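Local coordinates for protein glycoside hydrolase family 5 (Aspergillus oryzae, PDB 6LA0) that hydrolyses glycosidic bonds as a secreted family 5 rutinosidase and probably also acts on beta-1,3-glucans, at residues Ala318-Met323 and Ile364-Phe369; Val167-Ile172 and Ile223-Ser228; Glu191-Pro196 and Pro204-Asp209. One frame throughout, in Å; residues are numbered along the deposited sequence.

Contact 1 (Ala318-Met323 and Ile364-Phe369); sequences AGLDAM and IDLTRF
Leu320 and Asp321 of helix 318-323 face the loop 364-369 and its short 3-10 turn 366-368 at side-chain distance, the closest CA pairs being Leu320 to Leu366 at 8.8 Å and Asp321 to Phe369 at 8.6 Å. Arg368 reaches end-on to one oxygen: its NH1 lies 2.9 Å from OD1 of Asp321, on the syn lone pair of this salt bridge, while its NH2, 3.1 Å from the same OD1, comes from above the carboxylate plane. The two flat groups stand 82° apart. CG of Arg368 sits between the backbone N and the carbonyl carbon (chi1 67°), and from there the chain runs extended to NE. Beside the salt bridge, Leu320 CB touches Phe369 CZ at 3.8 Å, and Leu320 CD1 meets Leu366 CD2 at 3.8 Å. CZ of Phe369 lies over one guanidinium face, displaced toward that group's rim. Leu320 also touches Trp299 and Ser330 of strands 294-303 and 329-332, between which helix 312-326 runs in the chain as an outer helix of the TIM barrel. Asn317 accepts from Arg368 NH2, so two helix residues hold the C-terminal tail; two donors on OD1 would probably draw the carboxylate's charge toward it.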
loop_
_atom_site.group_PDB
_atom_site.type_symbol
_atom_site.label_atom_id
_atom_site.label_comp_id
_atom_site.label_asym_id
_atom_site.label_seq_id
_atom_site.Cartn_x
_atom_site.Cartn_y
_atom_site.Cartn_z
ATOM N N ALA A 318 -17.578 -3.194 10.280
ATOM C CA ALA A 318 -17.585 -1.916 10.994
ATOM C C ALA A 318 -16.461 -1.004 10.517
ATOM O O ALA A 318 -16.628 0.223 10.484
ATOM C CB ALA A 318 -17.461 -2.152 12.499
ATOM N N GLY A 319 -15.315 -1.580 10.150
ATOM C CA GLY A 319 -14.246 -0.779 9.572
ATOM C C GLY A 319 -14.614 -0.222 8.208
ATOM O O GLY A 319 -14.402 0.962 7.926
ATOM N N LEU A 320 -15.182 -1.072 7.344
ATOM C CA LEU A 320 -15.667 -0.609 6.045
ATOM C C LEU A 320 -16.639 0.554 6.207
ATOM O O LEU A 320 -16.560 1.546 5.477
ATOM C CB LEU A 320 -16.329 -1.769 5.292
ATOM C CG LEU A 320 -15.366 -2.813 4.716
ATOM C CD1 LEU A 320 -16.088 -4.110 4.319
ATOM C CD2 LEU A 320 -14.588 -2.230 3.546
ATOM N N ASP A 321 -17.568 0.438 7.164
ATOM C CA ASP A 321 -18.542 1.493 7.449
ATOM C C ASP A 321 -17.866 2.799 7.852
ATOM O O ASP A 321 -18.195 3.872 7.332
ATOM C CB ASP A 321 -19.471 1.040 8.575
ATOM C CG ASP A 321 -20.430 -0.052 8.151
ATOM O OD1 ASP A 321 -20.487 -0.375 6.953
ATOM O OD2 ASP A 321 -21.143 -0.585 9.034
ATOM N N ALA A 322 -16.921 2.718 8.794
ATOM C CA ALA A 322 -16.266 3.904 9.334
ATOM C C ALA A 322 -15.448 4.637 8.273
ATOM O O ALA A 322 -15.502 5.866 8.164
ATOM C CB ALA A 322 -15.376 3.496 10.502
ATOM N N MET A 323 -14.653 3.908 7.503
ATOM C CA MET A 323 -13.794 4.599 6.551
ATOM C C MET A 323 -14.585 5.120 5.357
ATOM O O MET A 323 -14.156 6.087 4.707
ATOM C CB MET A 323 -12.656 3.678 6.103
ATOM C CG MET A 323 -11.620 3.372 7.207
ATOM S SD MET A 323 -11.252 1.628 7.272
ATOM C CE MET A 323 -10.288 1.539 8.768
ATOM N N ILE A 364 -18.694 -10.353 3.168
ATOM C CA ILE A 364 -18.467 -9.152 2.365
ATOM C C ILE A 364 -19.561 -9.016 1.313
ATOM O O ILE A 364 -19.791 -9.937 0.517
ATOM C CB ILE A 364 -17.083 -9.161 1.689
ATOM C CG1 ILE A 364 -15.963 -9.356 2.724
ATOM C CG2 ILE A 364 -16.874 -7.874 0.868
ATOM C CD1 ILE A 364 -16.088 -8.474 3.959
ATOM N N ASP A 365 -20.192 -7.842 1.275
ATOM C CA ASP A 365 -21.061 -7.434 0.163
ATOM C C ASP A 365 -20.863 -5.929 -0.009
ATOM O O ASP A 365 -21.562 -5.119 0.608
ATOM C CB ASP A 365 -22.521 -7.792 0.411
ATOM C CG ASP A 365 -23.465 -7.138 -0.587
ATOM O OD1 ASP A 365 -23.033 -6.784 -1.707
ATOM O OD2 ASP A 365 -24.655 -6.974 -0.247
ATOM N N LEU A 366 -19.899 -5.556 -0.847
ATOM C CA LEU A 366 -19.592 -4.137 -0.978
ATOM C C LEU A 366 -20.635 -3.381 -1.781
ATOM O O LEU A 366 -20.590 -2.146 -1.799
ATOM C CB LEU A 366 -18.208 -3.950 -1.610
ATOM C CG LEU A 366 -17.095 -4.537 -0.738
ATOM C CD1 LEU A 366 -15.751 -4.393 -1.421
ATOM C CD2 LEU A 366 -17.084 -3.829 0.613
ATOM N N THR A 367 -21.568 -4.077 -2.439
ATOM C CA THR A 367 -22.624 -3.371 -3.152
ATOM C C THR A 367 -23.600 -2.679 -2.211
ATOM O O THR A 367 -24.407 -1.867 -2.677
ATOM C CB THR A 367 -23.390 -4.323 -4.074
ATOM O OG1 THR A 367 -24.239 -5.172 -3.291
ATOM C CG2 THR A 367 -22.421 -5.174 -4.892
ATOM N N ARG A 368 -23.547 -2.967 -0.907
ATOM C CA ARG A 368 -24.443 -2.280 0.016
ATOM C C ARG A 368 -24.097 -0.806 0.176
ATOM O O ARG A 368 -24.905 -0.058 0.728
ATOM C CB ARG A 368 -24.446 -2.975 1.390
ATOM C CG ARG A 368 -23.140 -2.888 2.183
ATOM C CD ARG A 368 -23.165 -3.832 3.388
ATOM N NE ARG A 368 -21.890 -3.905 4.114
ATOM C CZ ARG A 368 -21.484 -3.012 5.014
ATOM N NH1 ARG A 368 -22.241 -1.960 5.281
ATOM N NH2 ARG A 368 -20.327 -3.166 5.647
ATOM N N PHE A 369 -22.932 -0.372 -0.294
ATOM C CA PHE A 369 -22.537 1.018 -0.159
ATOM C C PHE A 369 -22.992 1.823 -1.369
ATOM O O PHE A 369 -23.185 3.036 -1.274
ATOM C CB PHE A 369 -21.025 1.145 0.003
ATOM C CG PHE A 369 -20.488 0.555 1.277
ATOM C CD1 PHE A 369 -20.547 1.260 2.457
ATOM C CD2 PHE A 369 -19.886 -0.695 1.275
ATOM C CE1 PHE A 369 -20.042 0.727 3.629
ATOM C CE2 PHE A 369 -19.378 -1.238 2.440
ATOM C CZ PHE A 369 -19.459 -0.520 3.621
#

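Contact 2 (Val167-Ile172 and Ile223-Ser228); sequences VIDAVI and IDRVAS
Asp169 and Arg225 form a salt bridge between helix segments 167-172 and 223-228, supplemented by a bridging water. NH1 of Arg225 donates to OD1 of Asp169 over 2.9 Å, with an N-H...O angle of 148°. The oxygen is met on its syn side, somewhat out of the carboxylate plane, and lies close to the guanidinium plane. With one nitrogen engaged, this is a single-bond salt bridge and not a paired, two-nitrogen one. Arg225 reaches it by a folded chain: with CG anti to the backbone N (chi1 -175°), CG comes 3.5 Å from OD1 of Asp169, and bends at chi2 and chi3 then bring NH1 to the same oxygen. One water closes the arrangement, donating to OD2 of Asp169 at 2.8 Å and accepting from NH1 of Arg225 at 3.1 Å. Both carboxylate oxygens are thereby connected to the same nitrogen, one directly and one through the water.

The aliphatic contact centres on Ile172, whose CD1 lies 3.8 Å from CG2 of Val226 and 4.0 Å from CG of Arg225, so the CG methylene of the arginine adds to the apolar contact. Ile168 adds a lighter touch, CG2 to Val226 CG2 at 4.3 Å.

The segment axes approach to 10.4 Å and run in similar directions, crossing at -31°. This course, with strand 184-187 between the two helices in the chain, is consistent with adjacent outer helices of a TIM barrel. Ile168 continues onto Tyr218 and Val222 of helix 209-229, and Ile172 onto Val229. Inward, Val171 and Ile172 rest on Ile186 of strand 184-187, while Val167 and Val171 meet Val133 of strand 128-133.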
loop_
_atom_site.group_PDB
_atom_site.type_symbol
_atom_site.label_atom_id
_atom_site.label_comp_id
_atom_site.label_asym_id
_atom_site.label_seq_id
_atom_site.Cartn_x
_atom_site.Cartn_y
_atom_site.Cartn_z
ATOM N N VAL A 167 11.949 6.970 -11.779
ATOM C CA VAL A 167 10.905 5.996 -11.447
ATOM C C VAL A 167 9.529 6.558 -11.780
ATOM O O VAL A 167 8.725 5.914 -12.465
ATOM C CB VAL A 167 11.013 5.581 -9.966
ATOM C CG1 VAL A 167 9.746 4.850 -9.491
ATOM C CG2 VAL A 167 12.261 4.727 -9.750
ATOM N N ILE A 168 9.253 7.794 -11.341
ATOM C CA ILE A 168 7.943 8.395 -11.581
ATOM C C ILE A 168 7.710 8.635 -13.073
ATOM O O ILE A 168 6.594 8.441 -13.570
ATOM C CB ILE A 168 7.798 9.689 -10.753
ATOM C CG1 ILE A 168 7.785 9.353 -9.256
ATOM C CG2 ILE A 168 6.537 10.475 -11.153
ATOM C CD1 ILE A 168 6.940 8.135 -8.904
ATOM N N ASP A 169 8.751 9.052 -13.811
ATOM C CA ASP A 169 8.641 9.176 -15.264
ATOM C C ASP A 169 8.169 7.873 -15.897
ATOM O O ASP A 169 7.345 7.878 -16.822
ATOM C CB ASP A 169 9.994 9.568 -15.874
ATOM C CG ASP A 169 10.348 11.042 -15.669
ATOM O OD1 ASP A 169 9.478 11.844 -15.252
ATOM O OD2 ASP A 169 11.523 11.397 -15.925
ATOM N N ALA A 170 8.693 6.745 -15.412
ATOM C CA ALA A 170 8.307 5.436 -15.936
ATOM C C ALA A 170 6.869 5.074 -15.573
ATOM O O ALA A 170 6.142 4.512 -16.402
ATOM C CB ALA A 170 9.272 4.363 -15.422
ATOM N N VAL A 171 6.435 5.382 -14.342
ATOM C CA VAL A 171 5.040 5.131 -13.982
ATOM C C VAL A 171 4.110 5.979 -14.840
ATOM O O VAL A 171 3.081 5.492 -15.332
ATOM C CB VAL A 171 4.819 5.382 -12.479
ATOM C CG1 VAL A 171 3.315 5.297 -12.114
ATOM C CG2 VAL A 171 5.662 4.412 -11.645
ATOM N N ILE A 172 4.454 7.262 -15.029
ATOM C CA ILE A 172 3.617 8.153 -15.832
ATOM C C ILE A 172 3.405 7.568 -17.221
ATOM O O ILE A 172 2.280 7.529 -17.737
ATOM C CB ILE A 172 4.238 9.562 -15.909
ATOM C CG1 ILE A 172 4.151 10.278 -14.557
ATOM C CG2 ILE A 172 3.537 10.380 -16.973
ATOM C CD1 ILE A 172 4.998 11.554 -14.483
ATOM N N ILE A 223 4.123 16.058 -7.979
ATOM C CA ILE A 223 2.879 16.713 -8.383
ATOM C C ILE A 223 3.099 17.479 -9.678
ATOM O O ILE A 223 2.302 17.394 -10.621
ATOM C CB ILE A 223 2.351 17.642 -7.269
ATOM C CG1 ILE A 223 1.802 16.858 -6.079
ATOM C CG2 ILE A 223 1.220 18.532 -7.785
ATOM C CD1 ILE A 223 1.770 17.681 -4.807
ATOM N N ASP A 224 4.202 18.232 -9.743
ATOM C CA ASP A 224 4.482 19.042 -10.928
ATOM C C ASP A 224 4.804 18.169 -12.134
ATOM O O ASP A 224 4.361 18.459 -13.255
ATOM C CB ASP A 224 5.638 20.003 -10.653
ATOM C CG ASP A 224 5.252 21.147 -9.726
ATOM O OD1 ASP A 224 4.057 21.289 -9.377
ATOM O OD2 ASP A 224 6.160 21.917 -9.350
ATOM N N ARG A 225 5.571 17.097 -11.932
ATOM C CA ARG A 225 5.971 16.275 -13.074
ATOM C C ARG A 225 4.774 15.560 -13.679
ATOM O O ARG A 225 4.627 15.524 -14.904
ATOM C CB ARG A 225 7.052 15.270 -12.670
ATOM C CG ARG A 225 7.614 14.451 -13.846
ATOM C CD ARG A 225 8.359 15.333 -14.889
ATOM N NE ARG A 225 9.506 16.028 -14.303
ATOM C CZ ARG A 225 10.683 15.462 -14.043
ATOM N NH1 ARG A 225 10.886 14.181 -14.328
ATOM N NH2 ARG A 225 11.663 16.175 -13.499
ATOM N N VAL A 226 3.888 15.014 -12.838
ATOM C CA VAL A 226 2.705 14.332 -13.354
ATOM C C VAL A 226 1.803 15.320 -14.074
ATOM O O VAL A 226 1.337 15.057 -15.189
ATOM C CB VAL A 226 1.941 13.606 -12.222
ATOM C CG1 VAL A 226 0.641 13.001 -12.764
ATOM C CG2 VAL A 226 2.804 12.509 -11.564
ATOM N N ALA A 227 1.525 16.463 -13.434
ATOM C CA ALA A 227 0.626 17.455 -14.019
ATOM C C ALA A 227 1.187 18.035 -15.313
ATOM O O ALA A 227 0.420 18.432 -16.199
ATOM C CB ALA A 227 0.340 18.583 -13.011
ATOM N N SER A 228 2.512 18.089 -15.453
ATOM C CA SER A 228 3.085 18.581 -16.701
ATOM C C SER A 228 2.796 17.648 -17.871
ATOM O O SER A 228 2.808 18.100 -19.020
ATOM C CB SER A 228 4.594 18.793 -16.553
ATOM O OG SER A 228 5.315 17.573 -16.697
HETATM O O HOH W 1 13.561 12.708 -14.483
#

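Contact 3 (Glu191-Pro196 and Pro204-Asp209); sequences EPTDNP and PAALSD
The backbones of Thr193-Asn195 and Ala206-Leu207 lie close together, with CA of Thr193 4.8 Å from CA of Leu207 and CA of Asn195 4.9 Å from CA of Ala206, although neither segment forms a strand here. The carbonyl of Ala206, at the end of the 3-10 turn 204-206, is the shared acceptor: N of Asn195 donates to Ala206 O at 3.0 Å, and N of Asp194 adds a weak bond to the same oxygen.

Asp194 supplies a two-oxygen grip on Ser208. Its OD1 accepts from the backbone N of Ser208 over 2.9 Å at an almost straight 167°, and its OD2 accepts from OG of Ser208 over 2.7 Å; each oxygen uses its syn lone pair. The torsion chi1 of 63° sets CG of Asp194 between its own N and carbonyl carbon, turning the carboxylate toward the other segment. ND2 of Asn195 reaches O of Ala205 at 2.9 Å and 178°, from above the carbonyl plane. Its OD1 is taken by N of Asp197, so both ends of the amide are bonded and its rotation is fixed. CG2 of Thr193 makes a methyl contact with CB of Ala206 at 3.6 Å. Separately, CD1 of Leu207 approaches O of Pro192 to 3.9 Å, at van der Waals distance.

Ser208 is the N-cap of helix 209-229, its OG bonding to N of Gly211; Asp194 thus holds the N-cap residue from a second shell. The contact sits in the long loop at the C-terminal end of strand 184-187, the end that carries the active site in TIM barrels. Glu191-Pro192 resembles the Glu-Pro pair of family 5 enzymes, and Glu191 OE2 bonds His262 of strand 257-265.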
loop_
_atom_site.group_PDB
_atom_site.type_symbol
_atom_site.label_atom_id
_atom_site.label_comp_id
_atom_site.label_asym_id
_atom_site.label_seq_id
_atom_site.Cartn_x
_atom_site.Cartn_y
_atom_site.Cartn_z
ATOM N N GLU A 191 4.992 5.213 3.388
ATOM C CA GLU A 191 5.473 5.254 4.770
ATOM C C GLU A 191 6.927 5.721 4.949
ATOM O O GLU A 191 7.741 5.006 5.542
ATOM C CB GLU A 191 5.245 3.908 5.452
ATOM C CG GLU A 191 3.768 3.540 5.536
ATOM C CD GLU A 191 3.503 2.231 6.285
ATOM O OE1 GLU A 191 4.489 1.552 6.659
ATOM O OE2 GLU A 191 2.309 1.889 6.504
ATOM N N PRO A 192 7.258 6.943 4.520
ATOM C CA PRO A 192 8.603 7.470 4.801
ATOM C C PRO A 192 8.752 7.834 6.274
ATOM O O PRO A 192 7.953 8.602 6.819
ATOM C CB PRO A 192 8.693 8.710 3.902
ATOM C CG PRO A 192 7.260 9.173 3.790
ATOM C CD PRO A 192 6.465 7.883 3.702
ATOM N N THR A 193 9.784 7.283 6.918
ATOM C CA THR A 193 10.121 7.642 8.292
ATOM C C THR A 193 11.635 7.746 8.432
ATOM O O THR A 193 12.382 7.029 7.760
ATOM C CB THR A 193 9.597 6.617 9.321
ATOM O OG1 THR A 193 10.206 5.343 9.091
ATOM C CG2 THR A 193 8.086 6.473 9.234
ATOM N N ASP A 194 12.090 8.633 9.333
ATOM C CA ASP A 194 13.512 8.713 9.653
ATOM C C ASP A 194 13.849 8.528 11.133
ATOM O O ASP A 194 15.025 8.634 11.491
ATOM C CB ASP A 194 14.109 10.049 9.147
ATOM C CG ASP A 194 13.491 11.278 9.817
ATOM O OD1 ASP A 194 12.547 11.144 10.623
ATOM O OD2 ASP A 194 13.961 12.389 9.522
ATOM N N ASN A 195 12.870 8.224 11.991
ATOM C CA ASN A 195 13.123 8.018 13.418
ATOM C C ASN A 195 13.577 6.586 13.665
ATOM O O ASN A 195 12.856 5.651 13.292
ATOM C CB ASN A 195 11.860 8.304 14.226
ATOM C CG ASN A 195 12.119 8.444 15.721
ATOM O OD1 ASN A 195 13.025 7.816 16.284
ATOM N ND2 ASN A 195 11.315 9.277 16.372
ATOM N N PRO A 196 14.743 6.361 14.286
ATOM C CA PRO A 196 15.208 4.981 14.513
ATOM C C PRO A 196 14.510 4.226 15.642
ATOM O O PRO A 196 14.715 3.011 15.751
ATOM C CB PRO A 196 16.703 5.168 14.831
ATOM C CG PRO A 196 17.058 6.504 14.252
ATOM C CD PRO A 196 15.825 7.336 14.482
ATOM N N PRO A 204 3.047 10.027 14.497
ATOM C CA PRO A 204 3.633 11.235 13.886
ATOM C C PRO A 204 5.119 11.433 14.156
ATOM O O PRO A 204 5.850 11.858 13.249
ATOM C CB PRO A 204 2.797 12.366 14.500
ATOM C CG PRO A 204 1.467 11.738 14.741
ATOM C CD PRO A 204 1.743 10.309 15.129
ATOM N N ALA A 205 5.597 11.124 15.366
ATOM C CA ALA A 205 7.003 11.356 15.693
ATOM C C ALA A 205 7.957 10.485 14.881
ATOM O O ALA A 205 9.176 10.659 14.986
ATOM C CB ALA A 205 7.245 11.119 17.184
ATOM N N ALA A 206 7.440 9.562 14.072
ATOM C CA ALA A 206 8.309 8.722 13.264
ATOM C C ALA A 206 9.030 9.494 12.166
ATOM O O ALA A 206 9.975 8.953 11.584
ATOM C CB ALA A 206 7.505 7.574 12.653
ATOM N N LEU A 207 8.611 10.730 11.871
ATOM C CA LEU A 207 9.238 11.566 10.855
ATOM C C LEU A 207 9.556 12.918 11.471
ATOM O O LEU A 207 8.647 13.616 11.929
ATOM C CB LEU A 207 8.328 11.748 9.629
ATOM C CG LEU A 207 8.870 12.508 8.405
ATOM C CD1 LEU A 207 10.029 11.788 7.708
ATOM C CD2 LEU A 207 7.746 12.803 7.410
ATOM N N SER A 208 10.839 13.284 11.470
ATOM C CA SER A 208 11.287 14.581 11.956
ATOM C C SER A 208 10.892 15.689 10.981
ATOM O O SER A 208 10.566 15.438 9.819
ATOM C CB SER A 208 12.803 14.587 12.144
ATOM O OG SER A 208 13.471 14.651 10.886
ATOM N N ASP A 209 10.922 16.937 11.471
ATOM C CA ASP A 209 10.659 18.059 10.573
ATOM C C ASP A 209 11.741 18.189 9.507
ATOM O O ASP A 209 11.448 18.577 8.372
ATOM C CB ASP A 209 10.537 19.364 11.357
ATOM C CG ASP A 209 9.381 19.349 12.324
ATOM O OD1 ASP A 209 8.257 18.944 11.930
ATOM O OD2 ASP A 209 9.606 19.733 13.488
#

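Followed from the N terminus, the chain first enters contact 2 at helix 158-176, passes strand 184-187 and enters contact 3 at 191-196. Contact 3 closes a short loop at 204-209, after which helix 209-229 brings the chain to 223-228 and closes contact 2. Contact 3 is thus nested inside the loop of contact 2, their nearest atoms about 13 Å apart. Contact 1 follows in series, closing between helix 312-326 and the C-terminal tail, its centre about 33 Å from that of contact 2. Contact 2 joins two helices to each other, contact 3 two parts of one loop, and contact 1 the chain end to a helix.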